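Designed helical repeat protein (Synthetic construct, PDB 5CWQ) has no known natural function but was designed by computation as an all-helical repeat protein. Local coordinates at residues Glu68-Val73 and Leu105-Val110; Ala46-Ala51 and Ile100-Leu105; Arg8-Ala13 and Ala51-Glu56. One frame throughout, in Å; residues are numbered along the deposited sequence.

Contact 1 (Glu68-Val73 and Leu105-Val110)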
loop_
_atom_site.group_PDB
_atom_site.type_symbol
_atom_site.label_atom_id
_atom_site.label_comp_id
_atom_site.label_asym_id
_atom_site.label_seq_id
_atom_site.Cartn_x
_atom_site.Cartn_y
_atom_site.Cartn_z
ATOM N N GLU A 68 -10.812 9.656 -6.406
ATOM C CA GLU A 68 -10.222 10.836 -7.024
ATOM C C GLU A 68 -9.045 11.329 -6.193
ATOM O O GLU A 68 -8.006 11.709 -6.732
ATOM C CB GLU A 68 -11.268 11.945 -7.174
ATOM C CG GLU A 68 -12.344 11.648 -8.212
ATOM C CD GLU A 68 -13.543 12.576 -8.108
ATOM O OE1 GLU A 68 -13.468 13.574 -7.359
ATOM O OE2 GLU A 68 -14.563 12.305 -8.777
ATOM N N LYS A 69 -9.214 11.309 -4.875
ATOM C CA LYS A 69 -8.161 11.748 -3.971
ATOM C C LYS A 69 -7.007 10.748 -3.949
ATOM O O LYS A 69 -5.845 11.138 -3.844
ATOM C CB LYS A 69 -8.722 11.954 -2.564
ATOM C CG LYS A 69 -9.634 13.167 -2.455
ATOM C CD LYS A 69 -10.181 13.345 -1.052
ATOM C CE LYS A 69 -11.081 14.571 -0.970
ATOM N NZ LYS A 69 -11.574 14.823 0.412
ATOM N N ALA A 70 -7.332 9.462 -4.055
ATOM C CA ALA A 70 -6.315 8.415 -4.103
ATOM C C ALA A 70 -5.484 8.531 -5.375
ATOM O O ALA A 70 -4.267 8.344 -5.353
ATOM C CB ALA A 70 -6.962 7.033 -4.021
ATOM N N GLN A 71 -6.154 8.832 -6.482
ATOM C CA GLN A 71 -5.486 8.976 -7.768
ATOM C C GLN A 71 -4.500 10.136 -7.726
ATOM O O GLN A 71 -3.436 10.082 -8.344
ATOM C CB GLN A 71 -6.511 9.195 -8.886
ATOM C CG GLN A 71 -5.905 9.340 -10.274
ATOM C CD GLN A 71 -5.161 8.095 -10.719
ATOM O OE1 GLN A 71 -5.455 6.988 -10.266
ATOM N NE2 GLN A 71 -4.189 8.272 -11.606
ATOM N N ARG A 72 -4.867 11.180 -6.990
ATOM C CA ARG A 72 -4.034 12.370 -6.867
ATOM C C ARG A 72 -2.758 12.062 -6.086
ATOM O O ARG A 72 -1.664 12.436 -6.507
ATOM C CB ARG A 72 -4.820 13.497 -6.191
ATOM C CG ARG A 72 -4.033 14.785 -6.013
ATOM C CD ARG A 72 -4.908 15.899 -5.461
ATOM N NE ARG A 72 -4.129 17.078 -5.092
ATOM C CZ ARG A 72 -4.652 18.198 -4.604
ATOM N NH1 ARG A 72 -5.963 18.302 -4.424
ATOM N NH2 ARG A 72 -3.863 19.219 -4.294
ATOM N N VAL A 73 -2.903 11.377 -4.956
ATOM C CA VAL A 73 -1.754 10.969 -4.149
ATOM C C VAL A 73 -0.841 10.066 -4.970
ATOM O O VAL A 73 0.382 10.191 -4.921
ATOM C CB VAL A 73 -2.195 10.230 -2.865
ATOM C CG1 VAL A 73 -0.991 9.690 -2.098
ATOM C CG2 VAL A 73 -3.005 11.152 -1.979
ATOM N N LEU A 105 -4.302 0.545 -3.075
ATOM C CA LEU A 105 -5.160 -0.265 -2.225
ATOM C C LEU A 105 -6.482 0.462 -2.003
ATOM O O LEU A 105 -7.550 -0.149 -2.017
ATOM C CB LEU A 105 -4.479 -0.569 -0.890
ATOM C CG LEU A 105 -5.289 -1.410 0.103
ATOM C CD1 LEU A 105 -5.612 -2.781 -0.472
ATOM C CD2 LEU A 105 -4.537 -1.553 1.412
ATOM N N ALA A 106 -6.399 1.774 -1.806
ATOM C CA ALA A 106 -7.590 2.595 -1.647
ATOM C C ALA A 106 -8.436 2.543 -2.917
ATOM O O ALA A 106 -9.659 2.432 -2.845
ATOM C CB ALA A 106 -7.209 4.030 -1.313
ATOM N N LEU A 107 -7.782 2.606 -4.075
ATOM C CA LEU A 107 -8.486 2.525 -5.352
ATOM C C LEU A 107 -9.188 1.178 -5.507
ATOM O O LEU A 107 -10.291 1.101 -6.045
ATOM C CB LEU A 107 -7.524 2.744 -6.523
ATOM C CG LEU A 107 -6.954 4.153 -6.702
ATOM C CD1 LEU A 107 -5.868 4.148 -7.767
ATOM C CD2 LEU A 107 -8.047 5.143 -7.066
ATOM N N ALA A 108 -8.538 0.118 -5.040
ATOM C CA ALA A 108 -9.107 -1.221 -5.108
ATOM C C ALA A 108 -10.353 -1.326 -4.230
ATOM O O ALA A 108 -11.382 -1.848 -4.661
ATOM C CB ALA A 108 -8.073 -2.252 -4.688
ATOM N N GLU A 109 -10.248 -0.821 -3.003
ATOM C CA GLU A 109 -11.360 -0.822 -2.058
ATOM C C GLU A 109 -12.581 -0.103 -2.627
ATOM O O GLU A 109 -13.704 -0.600 -2.530
ATOM C CB GLU A 109 -10.936 -0.165 -0.737
ATOM C CG GLU A 109 -9.892 -0.963 0.052
ATOM C CD GLU A 109 -9.198 -0.146 1.134
ATOM O OE1 GLU A 109 -9.204 1.100 1.049
ATOM O OE2 GLU A 109 -8.639 -0.756 2.071
ATOM N N VAL A 110 -12.363 1.064 -3.225
ATOM C CA VAL A 110 -13.460 1.822 -3.819
ATOM C C VAL A 110 -14.060 1.049 -4.989
ATOM O O VAL A 110 -15.280 0.965 -5.126
ATOM C CB VAL A 110 -13.001 3.215 -4.304
ATOM C CG1 VAL A 110 -14.116 3.913 -5.080
ATOM C CG2 VAL A 110 -12.573 4.066 -3.125
#
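A70 and L107 make the shortest approach between these two helix segments. The methyl CB of A70 lies 3.7 Å from CD2 of L107. CG of L107 is close to the same methyl, at 3.9 Å, so the alanine methyl lies along the CG-CD2 arm. The first torsion of L107 sets this up. Its CG stands opposite the carbonyl carbon (chi1 -70°), which places CD2 at A70 and CD1 at Q71.

Q71 reaches L107 by a bend. CG is anti to the backbone N, and the chain then turns at chi2 (62°). This brings OE1 to 3.8 Å from CD1 of L107, a van der Waals contact between an amide oxygen and a methyl. The amide nitrogen is used differently: NE2 of Q71 hydrogen-bonds to E75, one turn further along the same helix. A106 adds a lighter touch, with its CB 4.1 Å from CB of A70.

L107 also touches S67 and L74, so its side chain spans about two turns of helix 60-86. An alanine in place of L107 would probably leave the methyl of A70 and the bent chain of Q71 without their apolar partner and open a gap between the helices.

The segment axes come within 9.1 Å and run nearly antiparallel, at 159°. Small alanines at the interface suit this spacing. The arrangement is that of a helical hairpin, with helices 60-86 and 90-114 consecutive in the chain, as in alpha-helical repeat proteins.

Contact 2 (Ala46-Ala51 and Ile100-Leu105)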
loop_
_atom_site.group_PDB
_atom_site.type_symbol
_atom_site.label_atom_id
_atom_site.label_comp_id
_atom_site.label_asym_id
_atom_site.label_seq_id
_atom_site.Cartn_x
_atom_site.Cartn_y
_atom_site.Cartn_z
ATOM N N ALA A 46 -4.971 8.568 5.095
ATOM C CA ALA A 46 -6.205 9.319 5.280
ATOM C C ALA A 46 -7.215 8.970 4.193
ATOM O O ALA A 46 -8.404 8.812 4.468
ATOM C CB ALA A 46 -5.917 10.815 5.277
ATOM N N VAL A 47 -6.735 8.850 2.959
ATOM C CA VAL A 47 -7.601 8.527 1.829
ATOM C C VAL A 47 -8.164 7.114 1.967
ATOM O O VAL A 47 -9.319 6.869 1.621
ATOM C CB VAL A 47 -6.845 8.670 0.485
ATOM C CG1 VAL A 47 -7.655 8.096 -0.669
ATOM C CG2 VAL A 47 -6.531 10.134 0.215
ATOM N N GLN A 48 -7.353 6.189 2.472
ATOM C CA GLN A 48 -7.828 4.833 2.720
ATOM C C GLN A 48 -8.965 4.858 3.736
ATOM O O GLN A 48 -9.935 4.109 3.618
ATOM C CB GLN A 48 -6.702 3.930 3.224
ATOM C CG GLN A 48 -7.141 2.481 3.424
ATOM C CD GLN A 48 -6.153 1.655 4.220
ATOM O OE1 GLN A 48 -5.357 2.186 4.995
ATOM N NE2 GLN A 48 -6.202 0.341 4.033
ATOM N N GLU A 49 -8.835 5.722 4.736
ATOM C CA GLU A 49 -9.852 5.846 5.770
ATOM C C GLU A 49 -11.158 6.365 5.174
ATOM O O GLU A 49 -12.234 5.863 5.490
ATOM C CB GLU A 49 -9.369 6.770 6.890
ATOM C CG GLU A 49 -10.191 6.679 8.163
ATOM C CD GLU A 49 -9.640 7.548 9.281
ATOM O OE1 GLU A 49 -8.517 8.075 9.130
ATOM O OE2 GLU A 49 -10.332 7.704 10.311
ATOM N N LEU A 50 -11.058 7.364 4.301
ATOM C CA LEU A 50 -12.229 7.920 3.628
ATOM C C LEU A 50 -12.932 6.865 2.777
ATOM O O LEU A 50 -14.161 6.808 2.733
ATOM C CB LEU A 50 -11.831 9.112 2.754
ATOM C CG LEU A 50 -11.351 10.365 3.489
ATOM C CD1 LEU A 50 -10.702 11.338 2.512
ATOM C CD2 LEU A 50 -12.499 11.035 4.227
ATOM N N ALA A 51 -12.146 6.035 2.103
ATOM C CA ALA A 51 -12.692 4.981 1.255
ATOM C C ALA A 51 -13.465 3.958 2.083
ATOM O O ALA A 51 -14.547 3.519 1.694
ATOM C CB ALA A 51 -11.578 4.301 0.476
ATOM N N ILE A 100 2.401 5.022 -3.029
ATOM C CA ILE A 100 1.767 4.545 -4.254
ATOM C C ILE A 100 0.919 3.308 -3.970
ATOM O O ILE A 100 -0.254 3.255 -4.337
ATOM C CB ILE A 100 2.829 4.230 -5.341
ATOM C CG1 ILE A 100 3.385 5.535 -5.920
ATOM C CG2 ILE A 100 2.247 3.375 -6.469
ATOM C CD1 ILE A 100 4.607 5.360 -6.818
ATOM N N ALA A 101 1.517 2.325 -3.304
ATOM C CA ALA A 101 0.846 1.056 -3.044
ATOM C C ALA A 101 -0.391 1.249 -2.170
ATOM O O ALA A 101 -1.425 0.612 -2.392
ATOM C CB ALA A 101 1.814 0.075 -2.391
ATOM N N LEU A 102 -0.289 2.127 -1.180
ATOM C CA LEU A 102 -1.408 2.386 -0.282
ATOM C C LEU A 102 -2.534 3.106 -1.022
ATOM O O LEU A 102 -3.712 2.866 -0.762
ATOM C CB LEU A 102 -0.950 3.204 0.927
ATOM C CG LEU A 102 -1.986 3.452 2.031
ATOM C CD1 LEU A 102 -2.655 2.161 2.488
ATOM C CD2 LEU A 102 -1.336 4.146 3.218
ATOM N N ALA A 103 -2.166 3.985 -1.950
ATOM C CA ALA A 103 -3.148 4.681 -2.774
ATOM C C ALA A 103 -3.868 3.698 -3.693
ATOM O O ALA A 103 -5.078 3.802 -3.895
ATOM C CB ALA A 103 -2.478 5.773 -3.588
ATOM N N VAL A 104 -3.115 2.753 -4.252
ATOM C CA VAL A 104 -3.682 1.715 -5.111
ATOM C C VAL A 104 -4.649 0.839 -4.324
ATOM O O VAL A 104 -5.687 0.428 -4.842
ATOM C CB VAL A 104 -2.577 0.827 -5.742
ATOM C CG1 VAL A 104 -3.172 -0.408 -6.411
ATOM C CG2 VAL A 104 -1.765 1.617 -6.752
ATOM N N LEU A 105 -4.302 0.545 -3.075
ATOM C CA LEU A 105 -5.160 -0.265 -2.225
ATOM C C LEU A 105 -6.482 0.462 -2.003
ATOM O O LEU A 105 -7.550 -0.149 -2.017
ATOM C CB LEU A 105 -4.479 -0.569 -0.890
ATOM C CG LEU A 105 -5.289 -1.410 0.103
ATOM C CD1 LEU A 105 -5.612 -2.781 -0.472
ATOM C CD2 LEU A 105 -4.537 -1.553 1.412
#
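Q48 carries this contact alone from segment 46-51, set against two leucines of segment 100-105. The approaches across the contact are van der Waals in kind. OE1 of Q48 lies 3.7 Å from CD1 of L102, and CD of the same amide is 3.9 Å from that methyl. The side chains of Q48 and L102 cross at about a right angle. On the nitrogen side of the amide, NE2 of Q48 is 3.6 Å from CD2 of L105. The two halves of one amide thus meet two methyls that lie one helical turn apart.

Torsions explain the reach. Q48 has CG anti to its N (chi1 -177°) and stays extended at chi2 (-166°), which carries the amide across to the other helix. The closest CA atoms, those of Q48 and A103, are 7.2 Å apart.

Helices 33-57 and 90-114 are not consecutive. Helix 60-86 lies between them in the chain, and V47 packs on its residues K69 and A70. Such contacts between helices that are not chain neighbours are part of a helical repeat fold.

The polar part is weak. NE2 of Q48 makes a weak hydrogen bond to E109, which gives the amide nitrogen a partner beside the leucines. L105 also packs on L162 and A163 of helix 147-171. A glycerol, probably from the crystallisation liquor, sits about 4 Å from the side chain of L102.

Contact 3 (Arg8-Ala13 and Ala51-Glu56)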
loop_
_atom_site.group_PDB
_atom_site.type_symbol
_atom_site.label_atom_id
_atom_site.label_comp_id
_atom_site.label_asym_id
_atom_site.label_seq_id
_atom_site.Cartn_x
_atom_site.Cartn_y
_atom_site.Cartn_z
ATOM N N ARG A 8 -17.231 11.253 12.823
ATOM C CA ARG A 8 -16.035 11.563 13.596
ATOM C C ARG A 8 -14.789 11.061 12.873
ATOM O O ARG A 8 -13.772 11.751 12.814
ATOM C CB ARG A 8 -16.118 10.940 14.990
ATOM C CG ARG A 8 -15.107 11.500 15.979
ATOM C CD ARG A 8 -14.841 10.530 17.119
ATOM N NE ARG A 8 -14.142 9.332 16.658
ATOM C CZ ARG A 8 -12.832 9.264 16.434
ATOM N NH1 ARG A 8 -12.062 10.328 16.622
ATOM N NH2 ARG A 8 -12.290 8.128 16.017
ATOM N N GLU A 9 -14.879 9.855 12.323
ATOM C CA GLU A 9 -13.762 9.251 11.606
ATOM C C GLU A 9 -13.562 9.913 10.246
ATOM O O GLU A 9 -12.433 10.088 9.791
ATOM C CB GLU A 9 -13.990 7.750 11.430
ATOM C CG GLU A 9 -14.102 6.985 12.738
ATOM C CD GLU A 9 -14.427 5.518 12.530
ATOM O OE1 GLU A 9 -14.307 5.039 11.382
ATOM O OE2 GLU A 9 -14.806 4.846 13.512
ATOM N N SER A 10 -14.668 10.276 9.601
ATOM C CA SER A 10 -14.623 10.906 8.286
ATOM C C SER A 10 -14.014 12.302 8.360
ATOM O O SER A 10 -13.152 12.656 7.555
ATOM C CB SER A 10 -16.027 10.981 7.686
ATOM O OG SER A 10 -16.000 11.561 6.395
ATOM N N GLU A 11 -14.470 13.092 9.326
ATOM C CA GLU A 11 -13.969 14.449 9.503
ATOM C C GLU A 11 -12.509 14.436 9.935
ATOM O O GLU A 11 -11.715 15.264 9.488
ATOM C CB GLU A 11 -14.817 15.202 10.528
ATOM C CG GLU A 11 -16.210 15.545 10.032
ATOM C CD GLU A 11 -17.020 16.314 11.055
ATOM O OE1 GLU A 11 -16.585 16.393 12.224
ATOM O OE2 GLU A 11 -18.090 16.843 10.691
ATOM N N GLU A 12 -12.161 13.496 10.808
ATOM C CA GLU A 12 -10.782 13.347 11.259
ATOM C C GLU A 12 -9.887 12.924 10.100
ATOM O O GLU A 12 -8.733 13.342 10.011
ATOM C CB GLU A 12 -10.694 12.325 12.394
ATOM C CG GLU A 12 -9.288 12.129 12.944
ATOM C CD GLU A 12 -9.229 11.085 14.042
ATOM O OE1 GLU A 12 -10.293 10.543 14.409
ATOM O OE2 GLU A 12 -8.117 10.805 14.539
ATOM N N ALA A 13 -10.429 12.091 9.217
ATOM C CA ALA A 13 -9.695 11.625 8.049
ATOM C C ALA A 13 -9.403 12.788 7.107
ATOM O O ALA A 13 -8.285 12.931 6.610
ATOM C CB ALA A 13 -10.479 10.537 7.326
ATOM N N ALA A 51 -12.146 6.035 2.103
ATOM C CA ALA A 51 -12.692 4.981 1.255
ATOM C C ALA A 51 -13.465 3.958 2.083
ATOM O O ALA A 51 -14.547 3.519 1.694
ATOM C CB ALA A 51 -11.578 4.301 0.476
ATOM N N ARG A 52 -12.903 3.584 3.228
ATOM C CA ARG A 52 -13.534 2.598 4.095
ATOM C C ARG A 52 -14.815 3.147 4.719
ATOM O O ARG A 52 -15.773 2.404 4.933
ATOM C CB ARG A 52 -12.558 2.146 5.183
ATOM C CG ARG A 52 -11.512 1.166 4.678
ATOM C CD ARG A 52 -10.531 0.768 5.766
ATOM N NE ARG A 52 -9.907 -0.522 5.477
ATOM C CZ ARG A 52 -10.267 -1.685 6.019
ATOM N NH1 ARG A 52 -11.254 -1.755 6.908
ATOM N NH2 ARG A 52 -9.625 -2.792 5.674
ATOM N N VAL A 53 -14.831 4.446 5.005
ATOM C CA VAL A 53 -16.037 5.102 5.503
ATOM C C VAL A 53 -17.112 5.077 4.421
ATOM O O VAL A 53 -18.284 4.824 4.702
ATOM C CB VAL A 53 -15.759 6.564 5.939
ATOM C CG1 VAL A 53 -17.061 7.337 6.163
ATOM C CG2 VAL A 53 -14.919 6.587 7.203
ATOM N N ALA A 54 -16.706 5.346 3.183
ATOM C CA ALA A 54 -17.627 5.312 2.053
ATOM C C ALA A 54 -18.200 3.906 1.874
ATOM O O ALA A 54 -19.397 3.743 1.636
ATOM C CB ALA A 54 -16.926 5.768 0.782
ATOM N N CYS A 55 -17.335 2.902 1.995
ATOM C CA CYS A 55 -17.742 1.503 1.895
ATOM C C CYS A 55 -18.796 1.139 2.939
ATOM O O CYS A 55 -19.741 0.411 2.647
ATOM C CB CYS A 55 -16.530 0.577 2.054
ATOM S SG CYS A 55 -15.374 0.581 0.662
ATOM N N GLU A 56 -18.628 1.642 4.158
ATOM C CA GLU A 56 -19.538 1.307 5.248
ATOM C C GLU A 56 -20.870 2.037 5.099
ATOM O O GLU A 56 -21.912 1.538 5.526
ATOM C CB GLU A 56 -18.903 1.642 6.599
ATOM C CG GLU A 56 -19.758 1.236 7.795
ATOM C CD GLU A 56 -19.017 1.326 9.118
ATOM O OE1 GLU A 56 -17.782 1.144 9.131
ATOM O OE2 GLU A 56 -19.673 1.580 10.150
#
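V53 meets S10 and E9 where helix 33-57 passes helix 5-30. The tighter part of the contact is made by the two methyls of V53. CG1 lies 4.1 Å from CB of S10. CG2 points to E9 and stops 4.5 Å from its CB. The first torsion of V53 (chi1 167°) divides the work. CG1 is anti to the backbone N and goes to the serine, while CG2 is beside the N and faces the glutamate. S10 offers its CB to the valine. Across this point the CA atoms of S10 and V53 are 6.6 Å apart. The buried V53 is thus met by the carbon parts of two polar residues.

The looser side lies toward the acidic ends. E9 meets V53 more distantly than S10 does, and less of its surface is buried there. Both E9 and S10 stay partly exposed. OE1 of E9 is 5.7 Å from OE1 of E56, and these like charges do not touch. They would probably repel mildly, which is easier to bear near solvent; E56 is exposed.

Helix 5-30 is the first helix of the stack, and helix 33-57 follows it in the chain. E9 and A13 also lie against E49 of helix 33-57. On helix 33-57, A54 packs on E62 and A63 of helix 60-86, and A51 on E109 and V110 of helix 90-114. C55 adds a disulfide to C113 of helix 90-114.

How the contacts relate
Contacts 1 and 2 are neighbours, with centres 5 Å apart. They share L105 and helix 90-114. CB of A70 in contact 1 lies 3.6 Å from CG1 of V47 in contact 2, so helices 33-57, 60-86 and 90-114 pack together here. Contact 3 lies further out. Its centre is about 18 Å from the centre of the chain, against 7 Å for contact 2. It shares A51 with contact 2, 12 Å away between centres. CB of A51, at the start of segment 51-56, lies 3.7 Å from CG2 of V110 in contact 1. The C55–C113 disulfide joins helices 33-57 and 90-114 covalently.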